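Local coordinates for ThiJ/PfpI domain protein (Brachyspira murdochii, PDB 4HCJ) that is of unknown function but binds metal ions, belongs to the DJ-1/PfpI family and is probably a hydrolase built on an alpha-beta-alpha sandwich, at residues Tyr12-Gln17 / Val74-Ile79; Gln20-Phe25 / Gly50-Met55; Phe70-Phe75 / Gln101-Gly106; Gly92-Phe97 / Ala117-Glu122; Asn124-Ser129 / Ile153-Gly158. All blocks are in the same frame, centred on the assembly; numbering follows the deposited sequence.

In the fold
From the N terminus, interaction 1 closes the first long loop of the sandwich by joining strand 9-13 to strand 72-75. Interaction 2, nested inside it, ties the start of helix 21-33 to the hairpin turn before strand 55-61. Strand 72-75 is used again by interaction 3, which pairs it with strand 103-107. Interaction 4 crosses interaction 3, because helix 88-99 lies between the two paired strands in sequence and packs on the loop after helix 110-116. Interaction 5 follows in series, setting 124-129 against strand 153-156, whose backbone bonds to Gly106 of interaction 3.

Interaction 1 (Tyr12-Gln17 / Val74-Ile79); sequences YVMSGQ and VFVGGI
Tyr12 and Val13 run parallel to Val74 and Phe75, joined by two nearly straight bonds, Val13 N to Val74 O at 2.9 Å and Val76 N to Val13 O at 3.1 Å. The ring of Tyr12 lies beside Val74 and is touched obliquely by both valines through CD1, which is 3.6 Å from Val76 CG2 and 3.8 Å from Val74 CG1. Its hydroxyl reaches past them to bond with Ser27. This is the parallel centre of the mixed sheet of an alpha-beta-alpha sandwich: helix 21-33 lies over the face carrying Tyr12 and Val74, while Val13 and Phe75 point to helix 88-99 on the other. On that second face Val13 turns CG1 anti to its own N (chi1 167°), which brings the methyl to 3.6 Å from Phe75 CD1 as the two side chains run alongside each other. Past the strand ends, CB of Met14, a selenomethionine, lies 3.8 Å from Val76 CB, and the selenium end leads off toward Tyr24 and Val40. There the direct ladder gives way to a water, which accepts from Ser15 N at 2.9 Å and donates to Val76 O at 2.8 Å.

Interaction 2 (Gln20-Phe25 / Gly50-Met55); sequences QDEEYF and GKLGGM
Asp21, in the first turn of helix 21-33, spreads its carboxylate over the backbone of 50-55, the hairpin loop between antiparallel strands 46-50 and 55-61, and supplies both hydrogen bonds of the contact. OD1 takes the N-H of Gly54 at 2.9 Å, met almost head-on to its C-O bond, and OD2 takes that of Leu52 at 2.8 Å from above the carboxylate plane in a nearly straight bond (171°). The Leu52 amide lies within the type I turn Gly50-Gly53 and the Gly54 amide just after it, so one side chain grips the loop at two points. With an alanine here, the amides of Leu52 and Gly54 would probably lose their acceptor and the turn would be less firmly tied to the helix. A looser polar link runs at the edge of the contact, where a water accepts from both Gln20 NE2 and Lys51 NZ. Gln20 NE2 also bonds, at 2.9 Å, to the syn lone pair of Glu22 OE1, which steadies the amide.

In van der Waals contact, Leu52 CB lies 3.5 Å from Asp21 OD2, and its side chain crosses that of Glu22 at about a right angle, CD1 touching OE2. Phe25 presents its ring edge, with CZ at 3.5 Å from Met55 O. A negative carboxylate here would probably be stabilised by two donated amides and by the start of its own helix.

Interaction 3 (Phe70-Phe75 / Gln101-Gly106); sequences FDAVVF and QKIVAG
Ala72 to Phe75 and Ile103 to Gly106 are the paired strands of a beta-alpha-beta unit whose helix, 88-99, lies between them in sequence. Their axes approach to 4.5 Å and diverge by only 14°. Four backbone bonds make the parallel ladder, from Ile103 N to Asp71 O at 3.1 Å, through Val73 N to Ile103 O and Ala105 N to Val73 O, to Phe75 N on Ala105 O at 2.8 Å.

Before the ladder begins, Lys102 curls back: its bend at chi2 (-68°) folds the chain so that NZ meets Phe70 O nearly head-on at 2.8 Å. The same ammonium also bonds to Ala67 O, and two loop carbonyls thus share it. On the face toward helix 162-174, Ala72 CB rests 3.7 Å from Ile103 CB. On the opposite face, Val73 and Val104 stand side by side, their CG1 methyls 4.0 Å apart. Phe75 turns a ring edge to the second strand, CD2 lying 3.5 Å from Ala105 O and CE2 beside Val104 CG1. Phe97 and Ala94 of the connecting helix pack on Val73 and Phe75, the strand-helix-strand layering typical of the Rossmann-like sandwich of this family.

Interaction 4 (Gly92-Phe97 / Ala117-Glu122); sequences GLAKLF and AKILEE
Ala94 faces Ala117 and Ile119 where helix 88-99 packs against the loop leaving helix 110-116, within the helical layer on one side of the alpha-beta-alpha sandwich. The contact is apolar and made without hydrogen bonds between the two segments. Its centre is small: Ala94 CB lies 4.1 Å from Ala117 CB and equally 4.1 Å from Ile119 CD1, the methyl meeting both partners on its loop-facing side. Lys95, the next residue of the helix, contributes its aliphatic stem; CG rests 3.9 Å from Ile119 CG2, while CE passes the carbonyl of Ala117. Because this lysine was modelled in two conformers, the position of its far end is doubtful.

In the next shell, helix 110-116 ends in a Schellman motif at Lys118 (phi 66°), and the residues before and after it, Ala117 and Ile119, both point toward helix 88-99. Ile119 sets CG1 between its backbone N and carbonyl carbon (chi1 68°), which carries CD1 to Ala94, and it also packs on Met114 and Leu98. Behind Ala94 lies the central sheet, where CZ of the Phe75 ring packs against the backbone N of Ala94.

Interaction 5 (Asn124-Ser129 / Ile153-Gly158); sequences NVTCLS and IVTANG
Thr155 reaches Val125 and Thr126 with its hydroxyl. OG1 accepts the N-H of Thr126 at 2.9 Å and an almost straight 165°, and donates to a water at 2.8 Å that in turn donates to Asn124 O. With chi1 at 58°, OG1 sits between the backbone N and carbonyl carbon and so faces the neighbour, leaving CG2 to pack on Val125. A valine in its place would probably leave the Thr126 amide without an acceptor and the bridging water without its donor. Ala156 follows, its CA 3.6 Å from Thr126 CG2, while its own side chain turns away to Phe165 of helix 162-174.

The touching parts, 125-128 and 155-158, run in nearly the same direction, 14° apart, yet form no ladder: strand 153-156 keeps its backbone for the main sheet, between 103-107 and 147-150, and 124-125 pairs instead with 141-142. At Asn157 the approach is by CB, 3.3 Å from Cys127 O and also close to Thr126 OG1, whose own partner is Glu145 O. The side-chain amide of Asn157 turns off to Ser161 and Asn146. The backbone O of Asn157 lies 3.4 Å from Leu128 CD1 and accepts from a second water at 2.8 Å, which itself accepts from Ser129 N. Last comes Gly158, where a side chain would run into Leu128 CD1.

Interaction 1 (Tyr12-Gln17 / Val74-Ile79)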
# COMPACT_ATOMS: atom_id res chain seq x y z
N TYR A 12 -4.29 -0.57 -5.55
CA TYR A 12 -3.87 -1.47 -4.49
C TYR A 12 -2.97 -2.57 -5.04
O TYR A 12 -3.18 -3.07 -6.15
CB TYR A 12 -5.07 -2.13 -3.85
CG TYR A 12 -5.97 -1.26 -3.01
CD1 TYR A 12 -5.62 -0.92 -1.71
CD2 TYR A 12 -7.17 -0.77 -3.52
CE1 TYR A 12 -6.43 -0.15 -0.91
CE2 TYR A 12 -8.01 -0.00 -2.72
CZ TYR A 12 -7.64 0.30 -1.42
OH TYR A 12 -8.50 1.04 -0.65
N VAL A 13 -1.99 -2.96 -4.23
CA VAL A 13 -1.20 -4.17 -4.43
C VAL A 13 -1.44 -5.05 -3.22
O VAL A 13 -1.20 -4.61 -2.09
CB VAL A 13 0.31 -3.83 -4.55
CG1 VAL A 13 1.17 -5.08 -4.44
CG2 VAL A 13 0.58 -3.08 -5.86
N MSE A 14 -1.93 -6.27 -3.42
CA MSE A 14 -2.22 -7.13 -2.28
C MSE A 14 -2.27 -8.58 -2.70
O MSE A 14 -2.37 -8.90 -3.90
CB MSE A 14 -3.51 -6.70 -1.57
CG MSE A 14 -4.79 -6.99 -2.33
SE MSE A 14 -6.15 -5.76 -1.63
CE MSE A 14 -7.73 -6.74 -2.11
N SER A 15 -2.16 -9.46 -1.72
CA SER A 15 -2.27 -10.89 -1.95
C SER A 15 -3.71 -11.28 -2.27
O SER A 15 -4.66 -10.78 -1.65
CB SER A 15 -1.74 -11.67 -0.74
OG SER A 15 -2.46 -11.35 0.44
N GLY A 16 -3.86 -12.20 -3.22
CA GLY A 16 -5.17 -12.66 -3.64
C GLY A 16 -5.90 -13.46 -2.58
O GLY A 16 -7.12 -13.55 -2.60
N GLN A 17 -5.16 -14.07 -1.67
CA GLN A 17 -5.80 -14.69 -0.52
C GLN A 17 -5.13 -14.20 0.74
O GLN A 17 -3.92 -13.99 0.78
CB GLN A 17 -5.72 -16.21 -0.60
CG GLN A 17 -6.03 -16.79 -1.99
CD GLN A 17 -7.49 -16.65 -2.47
OE1 GLN A 17 -8.36 -16.21 -1.73
NE2 GLN A 17 -7.73 -16.99 -3.71
N VAL A 74 -1.02 1.62 -3.08
CA VAL A 74 -1.23 1.25 -1.68
C VAL A 74 -0.95 -0.24 -1.51
O VAL A 74 -1.66 -1.09 -2.10
CB VAL A 74 -2.67 1.56 -1.24
CG1 VAL A 74 -2.95 1.02 0.17
CG2 VAL A 74 -2.96 3.06 -1.32
N PHE A 75 0.06 -0.55 -0.72
CA PHE A 75 0.43 -1.93 -0.39
C PHE A 75 -0.31 -2.37 0.87
O PHE A 75 -0.04 -1.86 1.97
CB PHE A 75 1.95 -2.04 -0.20
CG PHE A 75 2.73 -1.79 -1.46
CD1 PHE A 75 2.99 -2.82 -2.35
CD2 PHE A 75 3.18 -0.51 -1.78
CE1 PHE A 75 3.68 -2.59 -3.54
CE2 PHE A 75 3.87 -0.28 -2.97
CZ PHE A 75 4.11 -1.32 -3.85
N VAL A 76 -1.24 -3.30 0.70
CA VAL A 76 -2.04 -3.83 1.80
C VAL A 76 -1.34 -5.04 2.41
O VAL A 76 -0.70 -5.81 1.69
CB VAL A 76 -3.47 -4.19 1.28
CG1 VAL A 76 -4.24 -5.05 2.27
CG2 VAL A 76 -4.24 -2.92 0.96
N GLY A 77 -1.45 -5.18 3.72
CA GLY A 77 -0.84 -6.27 4.44
C GLY A 77 -1.75 -7.49 4.62
O GLY A 77 -2.47 -7.91 3.69
N GLY A 78 -1.69 -8.04 5.82
CA GLY A 78 -2.30 -9.32 6.14
C GLY A 78 -1.29 -10.44 6.01
O GLY A 78 -0.26 -10.30 5.34
N ILE A 79 -1.61 -11.57 6.62
CA ILE A 79 -0.70 -12.71 6.58
C ILE A 79 -0.39 -13.14 5.15
O ILE A 79 0.73 -13.58 4.87
CB ILE A 79 -1.25 -13.87 7.46
CG1 ILE A 79 -0.23 -15.00 7.60
CG2 ILE A 79 -2.60 -14.38 6.94
CD1 ILE A 79 -0.60 -16.04 8.65
O HOH W 1 -1.63 -8.34 0.91

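Interaction 2 (Gln20-Phe25 / Gly50-Met55)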
# COMPACT_ATOMS: atom_id res chain seq x y z
N GLN A 20 -5.38 -8.35 4.40
CA GLN A 20 -5.99 -7.85 5.62
C GLN A 20 -7.27 -7.08 5.30
O GLN A 20 -7.21 -5.97 4.76
CB GLN A 20 -5.00 -6.96 6.38
CG GLN A 20 -5.45 -6.65 7.80
CD GLN A 20 -5.37 -7.85 8.70
OE1 GLN A 20 -4.32 -8.49 8.79
NE2 GLN A 20 -6.48 -8.19 9.34
N ASP A 21 -8.42 -7.67 5.61
CA ASP A 21 -9.69 -7.10 5.18
C ASP A 21 -9.84 -5.62 5.54
O ASP A 21 -10.23 -4.81 4.70
CB ASP A 21 -10.89 -7.86 5.79
CG ASP A 21 -10.93 -9.32 5.40
OD1 ASP A 21 -12.00 -9.79 4.95
OD2 ASP A 21 -9.90 -10.01 5.59
N GLU A 22 -9.57 -5.26 6.79
CA GLU A 22 -9.89 -3.91 7.22
C GLU A 22 -9.06 -2.89 6.46
O GLU A 22 -9.53 -1.80 6.11
CB GLU A 22 -9.59 -3.73 8.71
CG GLU A 22 -10.31 -4.70 9.63
CD GLU A 22 -9.47 -5.92 10.00
OE1 GLU A 22 -8.72 -6.44 9.13
OE2 GLU A 22 -9.55 -6.35 11.17
N GLU A 23 -7.81 -3.24 6.22
CA GLU A 23 -6.90 -2.32 5.54
C GLU A 23 -7.40 -1.98 4.15
O GLU A 23 -7.34 -0.82 3.73
CB GLU A 23 -5.49 -2.91 5.46
CG GLU A 23 -4.81 -3.10 6.81
CD GLU A 23 -3.48 -3.82 6.74
OE1 GLU A 23 -3.05 -4.15 5.63
OE2 GLU A 23 -2.87 -4.05 7.81
N TYR A 24 -7.92 -2.99 3.45
CA TYR A 24 -8.49 -2.79 2.13
C TYR A 24 -9.87 -2.12 2.20
O TYR A 24 -10.07 -1.05 1.62
CB TYR A 24 -8.57 -4.12 1.36
CG TYR A 24 -9.32 -3.99 0.05
CD1 TYR A 24 -8.77 -3.29 -1.03
CD2 TYR A 24 -10.59 -4.54 -0.10
CE1 TYR A 24 -9.46 -3.15 -2.22
CE2 TYR A 24 -11.28 -4.41 -1.29
CZ TYR A 24 -10.71 -3.72 -2.35
OH TYR A 24 -11.41 -3.61 -3.52
N PHE A 25 -10.84 -2.77 2.85
CA PHE A 25 -12.22 -2.29 2.77
C PHE A 25 -12.42 -0.92 3.42
O PHE A 25 -13.15 -0.08 2.89
CB PHE A 25 -13.20 -3.32 3.35
CG PHE A 25 -13.29 -4.58 2.54
CD1 PHE A 25 -13.93 -4.59 1.30
CD2 PHE A 25 -12.73 -5.77 3.01
CE1 PHE A 25 -14.00 -5.76 0.54
CE2 PHE A 25 -12.80 -6.94 2.26
CZ PHE A 25 -13.43 -6.94 1.03
N GLY A 50 -10.19 -12.10 1.61
CA GLY A 50 -9.43 -11.63 2.75
C GLY A 50 -9.31 -12.69 3.82
O GLY A 50 -10.04 -13.68 3.84
N LYS A 51 -8.38 -12.46 4.73
CA LYS A 51 -8.24 -13.30 5.91
C LYS A 51 -9.58 -13.55 6.61
O LYS A 51 -9.84 -14.66 7.07
CB LYS A 51 -7.27 -12.65 6.90
CG LYS A 51 -7.20 -13.44 8.21
CD LYS A 51 -6.39 -12.79 9.29
CE LYS A 51 -6.58 -13.51 10.63
NZ LYS A 51 -5.66 -12.96 11.66
N LEU A 52 -10.41 -12.51 6.69
CA LEU A 52 -11.66 -12.58 7.43
C LEU A 52 -12.86 -12.91 6.55
O LEU A 52 -14.00 -12.84 7.01
CB LEU A 52 -11.91 -11.29 8.22
CG LEU A 52 -10.77 -10.91 9.17
CD1 LEU A 52 -11.05 -9.56 9.82
CD2 LEU A 52 -10.52 -12.01 10.21
N GLY A 53 -12.60 -13.31 5.30
CA GLY A 53 -13.63 -13.80 4.41
C GLY A 53 -14.21 -12.79 3.43
O GLY A 53 -15.03 -13.16 2.59
N GLY A 54 -13.80 -11.53 3.50
CA GLY A 54 -14.33 -10.54 2.57
C GLY A 54 -13.77 -10.65 1.17
O GLY A 54 -12.56 -10.74 0.97
N MSE A 55 -14.64 -10.60 0.17
CA MSE A 55 -14.22 -10.79 -1.21
C MSE A 55 -14.18 -9.49 -1.99
O MSE A 55 -14.91 -8.54 -1.70
CB MSE A 55 -15.13 -11.81 -1.90
CG MSE A 55 -14.80 -13.25 -1.49
SE MSE A 55 -16.05 -14.55 -2.14
CE MSE A 55 -17.50 -14.04 -0.97
O HOH W 2 -5.92 -10.29 11.44

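Interaction 3 (Phe70-Phe75 / Gln101-Gly106)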
# COMPACT_ATOMS: atom_id res chain seq x y z
N PHE A 70 -2.46 6.09 -12.48
CA PHE A 70 -2.72 6.17 -11.04
C PHE A 70 -1.97 7.32 -10.39
O PHE A 70 -0.90 7.71 -10.84
CB PHE A 70 -2.31 4.87 -10.35
CG PHE A 70 -3.09 3.68 -10.82
CD1 PHE A 70 -4.36 3.45 -10.33
CD2 PHE A 70 -2.55 2.80 -11.75
CE1 PHE A 70 -5.10 2.36 -10.76
CE2 PHE A 70 -3.29 1.70 -12.19
CZ PHE A 70 -4.57 1.49 -11.69
N ASP A 71 -2.53 7.85 -9.30
CA ASP A 71 -1.86 8.87 -8.50
C ASP A 71 -1.07 8.28 -7.33
O ASP A 71 -0.18 8.94 -6.78
CB ASP A 71 -2.88 9.86 -7.92
CG ASP A 71 -3.65 10.61 -8.99
OD1 ASP A 71 -3.15 10.76 -10.13
OD2 ASP A 71 -4.76 11.07 -8.65
N ALA A 72 -1.41 7.06 -6.92
CA ALA A 72 -0.84 6.44 -5.73
C ALA A 72 -0.94 4.94 -5.88
O ALA A 72 -1.85 4.43 -6.55
CB ALA A 72 -1.61 6.86 -4.49
N VAL A 73 -0.03 4.25 -5.20
CA VAL A 73 -0.12 2.82 -4.96
C VAL A 73 -0.20 2.59 -3.46
O VAL A 73 0.45 3.29 -2.68
CB VAL A 73 1.05 2.05 -5.63
CG1 VAL A 73 2.41 2.48 -5.06
CG2 VAL A 73 0.88 0.56 -5.48
N VAL A 74 -1.02 1.62 -3.08
CA VAL A 74 -1.23 1.25 -1.68
C VAL A 74 -0.95 -0.24 -1.51
O VAL A 74 -1.66 -1.09 -2.10
CB VAL A 74 -2.67 1.56 -1.24
CG1 VAL A 74 -2.95 1.02 0.17
CG2 VAL A 74 -2.96 3.06 -1.32
N PHE A 75 0.06 -0.55 -0.72
CA PHE A 75 0.43 -1.93 -0.39
C PHE A 75 -0.31 -2.37 0.87
O PHE A 75 -0.04 -1.86 1.97
CB PHE A 75 1.95 -2.04 -0.20
CG PHE A 75 2.73 -1.79 -1.46
CD1 PHE A 75 2.99 -2.82 -2.35
CD2 PHE A 75 3.18 -0.51 -1.78
CE1 PHE A 75 3.68 -2.59 -3.54
CE2 PHE A 75 3.87 -0.28 -2.97
CZ PHE A 75 4.11 -1.32 -3.85
N GLN A 101 7.24 9.90 -9.26
CA GLN A 101 6.76 11.00 -8.42
C GLN A 101 5.31 10.80 -7.98
O GLN A 101 4.58 11.78 -7.80
CB GLN A 101 6.94 12.36 -9.11
CG GLN A 101 8.38 12.86 -9.12
CD GLN A 101 9.30 12.00 -9.95
OE1 GLN A 101 9.03 11.72 -11.12
NE2 GLN A 101 10.41 11.56 -9.35
N LYS A 102 4.91 9.55 -7.81
CA LYS A 102 3.59 9.23 -7.28
C LYS A 102 3.66 8.99 -5.77
O LYS A 102 4.74 8.90 -5.18
CB LYS A 102 3.04 7.95 -7.91
CG LYS A 102 3.07 7.90 -9.42
CD LYS A 102 2.14 8.88 -10.06
CE LYS A 102 2.28 8.77 -11.57
NZ LYS A 102 1.04 9.03 -12.29
N ILE A 103 2.50 8.90 -5.16
CA ILE A 103 2.43 8.54 -3.74
C ILE A 103 2.62 7.03 -3.60
O ILE A 103 2.03 6.24 -4.35
CB ILE A 103 1.10 9.02 -3.12
CG1 ILE A 103 0.97 10.56 -3.19
CG2 ILE A 103 0.89 8.45 -1.71
CD1 ILE A 103 2.22 11.41 -3.10
N VAL A 104 3.46 6.64 -2.65
CA VAL A 104 3.72 5.25 -2.36
C VAL A 104 3.33 5.02 -0.91
O VAL A 104 3.97 5.58 0.01
CB VAL A 104 5.19 4.87 -2.63
CG1 VAL A 104 5.36 3.36 -2.50
CG2 VAL A 104 5.63 5.34 -4.01
N ALA A 105 2.30 4.21 -0.70
CA ALA A 105 1.74 4.07 0.63
C ALA A 105 1.66 2.59 1.00
O ALA A 105 1.38 1.76 0.14
CB ALA A 105 0.35 4.71 0.69
N GLY A 106 1.89 2.28 2.27
CA GLY A 106 1.75 0.92 2.74
C GLY A 106 1.19 0.89 4.14
O GLY A 106 1.45 1.79 4.95

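Interaction 4 (Gly92-Phe97 / Ala117-Glu122)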
# COMPACT_ATOMS: atom_id res chain seq x y z
N GLY A 92 9.17 -3.98 -7.54
CA GLY A 92 9.31 -3.21 -8.75
C GLY A 92 8.23 -2.14 -8.87
O GLY A 92 8.50 -1.03 -9.31
N LEU A 93 7.00 -2.46 -8.48
CA LEU A 93 5.94 -1.45 -8.49
C LEU A 93 6.20 -0.34 -7.47
O LEU A 93 5.91 0.83 -7.75
CB LEU A 93 4.57 -2.09 -8.27
CG LEU A 93 4.07 -2.98 -9.40
CD1 LEU A 93 2.73 -3.61 -9.04
CD2 LEU A 93 3.95 -2.21 -10.71
N ALA A 94 6.72 -0.68 -6.30
CA ALA A 94 7.06 0.34 -5.32
C ALA A 94 8.05 1.34 -5.91
O ALA A 94 7.88 2.56 -5.81
CB ALA A 94 7.63 -0.28 -4.07
N LYS A 95 9.10 0.82 -6.55
CA LYS A 95 10.12 1.67 -7.14
C LYS A 95 9.57 2.47 -8.32
O LYS A 95 9.89 3.65 -8.49
CB LYS A 95 11.32 0.83 -7.58
CG LYS A 95 12.01 0.13 -6.43
CD LYS A 95 13.29 -0.56 -6.84
CE LYS A 95 13.35 -1.98 -6.28
NZ LYS A 95 12.67 -2.95 -7.19
N LEU A 96 8.74 1.82 -9.14
CA LEU A 96 8.14 2.47 -10.31
C LEU A 96 7.34 3.69 -9.89
O LEU A 96 7.46 4.78 -10.46
CB LEU A 96 7.23 1.49 -11.05
CG LEU A 96 6.44 2.02 -12.25
CD1 LEU A 96 7.37 2.31 -13.40
CD2 LEU A 96 5.36 1.01 -12.63
N PHE A 97 6.48 3.52 -8.88
CA PHE A 97 5.66 4.63 -8.43
C PHE A 97 6.51 5.72 -7.81
O PHE A 97 6.30 6.90 -8.07
CB PHE A 97 4.55 4.14 -7.49
CG PHE A 97 3.32 3.68 -8.23
CD1 PHE A 97 3.30 2.50 -8.94
CD2 PHE A 97 2.16 4.44 -8.20
CE1 PHE A 97 2.17 2.10 -9.62
CE2 PHE A 97 1.02 4.04 -8.89
CZ PHE A 97 1.03 2.87 -9.60
N ALA A 117 12.14 -3.25 -1.12
CA ALA A 117 12.43 -2.57 -2.38
C ALA A 117 13.50 -1.48 -2.23
O ALA A 117 13.90 -0.86 -3.22
CB ALA A 117 11.16 -1.94 -2.93
N LYS A 118 13.96 -1.24 -1.00
CA LYS A 118 15.00 -0.25 -0.70
C LYS A 118 14.54 1.17 -0.96
O LYS A 118 15.34 2.04 -1.28
CB LYS A 118 16.30 -0.53 -1.45
CG LYS A 118 16.85 -1.88 -1.14
CD LYS A 118 17.13 -1.94 0.33
CE LYS A 118 16.54 -3.16 0.93
NZ LYS A 118 17.64 -4.15 1.19
N ILE A 119 13.24 1.42 -0.81
CA ILE A 119 12.75 2.79 -0.93
C ILE A 119 12.52 3.47 0.41
O ILE A 119 12.11 4.62 0.45
CB ILE A 119 11.47 2.89 -1.82
CG1 ILE A 119 10.25 2.22 -1.17
CG2 ILE A 119 11.75 2.38 -3.24
CD1 ILE A 119 8.93 2.80 -1.69
N LEU A 120 12.80 2.77 1.50
CA LEU A 120 12.61 3.33 2.83
C LEU A 120 13.93 3.61 3.55
O LEU A 120 13.93 3.93 4.75
CB LEU A 120 11.72 2.45 3.71
CG LEU A 120 10.35 2.10 3.12
CD1 LEU A 120 9.55 1.26 4.11
CD2 LEU A 120 9.58 3.35 2.74
N GLU A 121 15.06 3.51 2.85
CA GLU A 121 16.33 3.77 3.50
C GLU A 121 16.41 5.22 3.98
O GLU A 121 16.22 6.16 3.20
CB GLU A 121 17.50 3.46 2.57
CG GLU A 121 17.54 2.02 2.12
CD GLU A 121 18.93 1.62 1.66
OE1 GLU A 121 19.41 2.15 0.64
OE2 GLU A 121 19.54 0.75 2.32
N GLU A 122 16.66 5.41 5.28
CA GLU A 122 16.75 6.73 5.90
C GLU A 122 15.42 7.49 5.89
O GLU A 122 15.42 8.70 6.06
CB GLU A 122 17.89 7.57 5.29
CG GLU A 122 19.14 6.77 5.00
CD GLU A 122 19.71 6.07 6.21
OE1 GLU A 122 19.70 6.68 7.30
OE2 GLU A 122 20.17 4.91 6.08

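Interaction 5 (Asn124-Ser129 / Ile153-Gly158)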
# COMPACT_ATOMS: atom_id res chain seq x y z
N ASN A 124 11.53 8.04 7.55
CA ASN A 124 10.69 7.84 8.72
C ASN A 124 9.40 7.13 8.34
O ASN A 124 8.69 7.57 7.42
CB ASN A 124 10.32 9.18 9.37
CG ASN A 124 11.52 9.91 9.92
OD1 ASN A 124 12.60 9.36 10.10
ND2 ASN A 124 11.33 11.17 10.22
N VAL A 125 9.10 6.05 9.05
CA VAL A 125 7.96 5.20 8.75
C VAL A 125 7.37 4.65 10.03
O VAL A 125 7.96 4.77 11.11
CB VAL A 125 8.35 4.00 7.83
CG1 VAL A 125 9.03 4.47 6.55
CG2 VAL A 125 9.20 2.99 8.58
N THR A 126 6.22 4.00 9.88
CA THR A 126 5.77 3.08 10.89
C THR A 126 5.40 1.76 10.21
O THR A 126 5.46 1.66 8.98
CB THR A 126 4.63 3.68 11.74
OG1 THR A 126 4.36 2.79 12.82
CG2 THR A 126 3.38 3.93 10.90
N CYS A 127 5.06 0.75 11.00
CA CYS A 127 4.85 -0.59 10.45
C CYS A 127 4.22 -1.45 11.51
O CYS A 127 4.05 -1.03 12.65
CB CYS A 127 6.18 -1.22 9.99
SG CYS A 127 7.37 -1.49 11.32
N LEU A 128 3.83 -2.65 11.11
CA LEU A 128 3.29 -3.61 12.04
C LEU A 128 4.40 -3.94 13.04
O LEU A 128 5.54 -4.21 12.67
CB LEU A 128 2.83 -4.84 11.27
CG LEU A 128 1.92 -5.82 12.00
CD1 LEU A 128 0.55 -5.19 12.28
CD2 LEU A 128 1.80 -7.08 11.16
N SER A 129 4.05 -3.93 14.32
CA SER A 129 5.03 -4.21 15.35
C SER A 129 5.84 -5.50 15.11
O SER A 129 7.06 -5.52 15.23
CB SER A 129 4.32 -4.28 16.69
OG SER A 129 5.27 -4.47 17.71
N ILE A 153 5.81 9.36 0.61
CA ILE A 153 5.71 8.05 1.23
C ILE A 153 4.79 8.14 2.44
O ILE A 153 4.96 9.01 3.29
CB ILE A 153 7.12 7.53 1.62
CG1 ILE A 153 7.95 7.29 0.36
CG2 ILE A 153 7.03 6.29 2.50
CD1 ILE A 153 9.41 7.00 0.61
N VAL A 154 3.81 7.24 2.52
CA VAL A 154 2.90 7.21 3.65
C VAL A 154 2.84 5.78 4.18
O VAL A 154 2.66 4.84 3.41
CB VAL A 154 1.46 7.66 3.27
CG1 VAL A 154 0.57 7.67 4.50
CG2 VAL A 154 1.49 9.03 2.60
N THR A 155 3.03 5.61 5.49
CA THR A 155 2.97 4.28 6.08
C THR A 155 2.05 4.29 7.30
O THR A 155 1.81 5.34 7.92
CB THR A 155 4.37 3.75 6.46
OG1 THR A 155 5.00 4.66 7.37
CG2 THR A 155 5.26 3.53 5.23
N ALA A 156 1.53 3.11 7.63
CA ALA A 156 0.68 2.95 8.80
C ALA A 156 0.92 1.58 9.42
O ALA A 156 1.41 0.66 8.77
CB ALA A 156 -0.79 3.16 8.47
N ASN A 157 0.53 1.45 10.69
CA ASN A 157 0.99 0.32 11.49
C ASN A 157 0.07 -0.90 11.54
O ASN A 157 0.30 -1.78 12.36
CB ASN A 157 1.35 0.77 12.91
CG ASN A 157 0.15 1.15 13.73
OD1 ASN A 157 -0.96 1.22 13.22
ND2 ASN A 157 0.38 1.43 15.00
N GLY A 158 -0.94 -0.98 10.69
CA GLY A 158 -1.78 -2.16 10.63
C GLY A 158 -3.26 -1.84 10.66
O GLY A 158 -3.67 -0.67 10.52
O HOH W 3 6.19 6.88 6.11
O HOH W 4 1.46 -2.47 14.83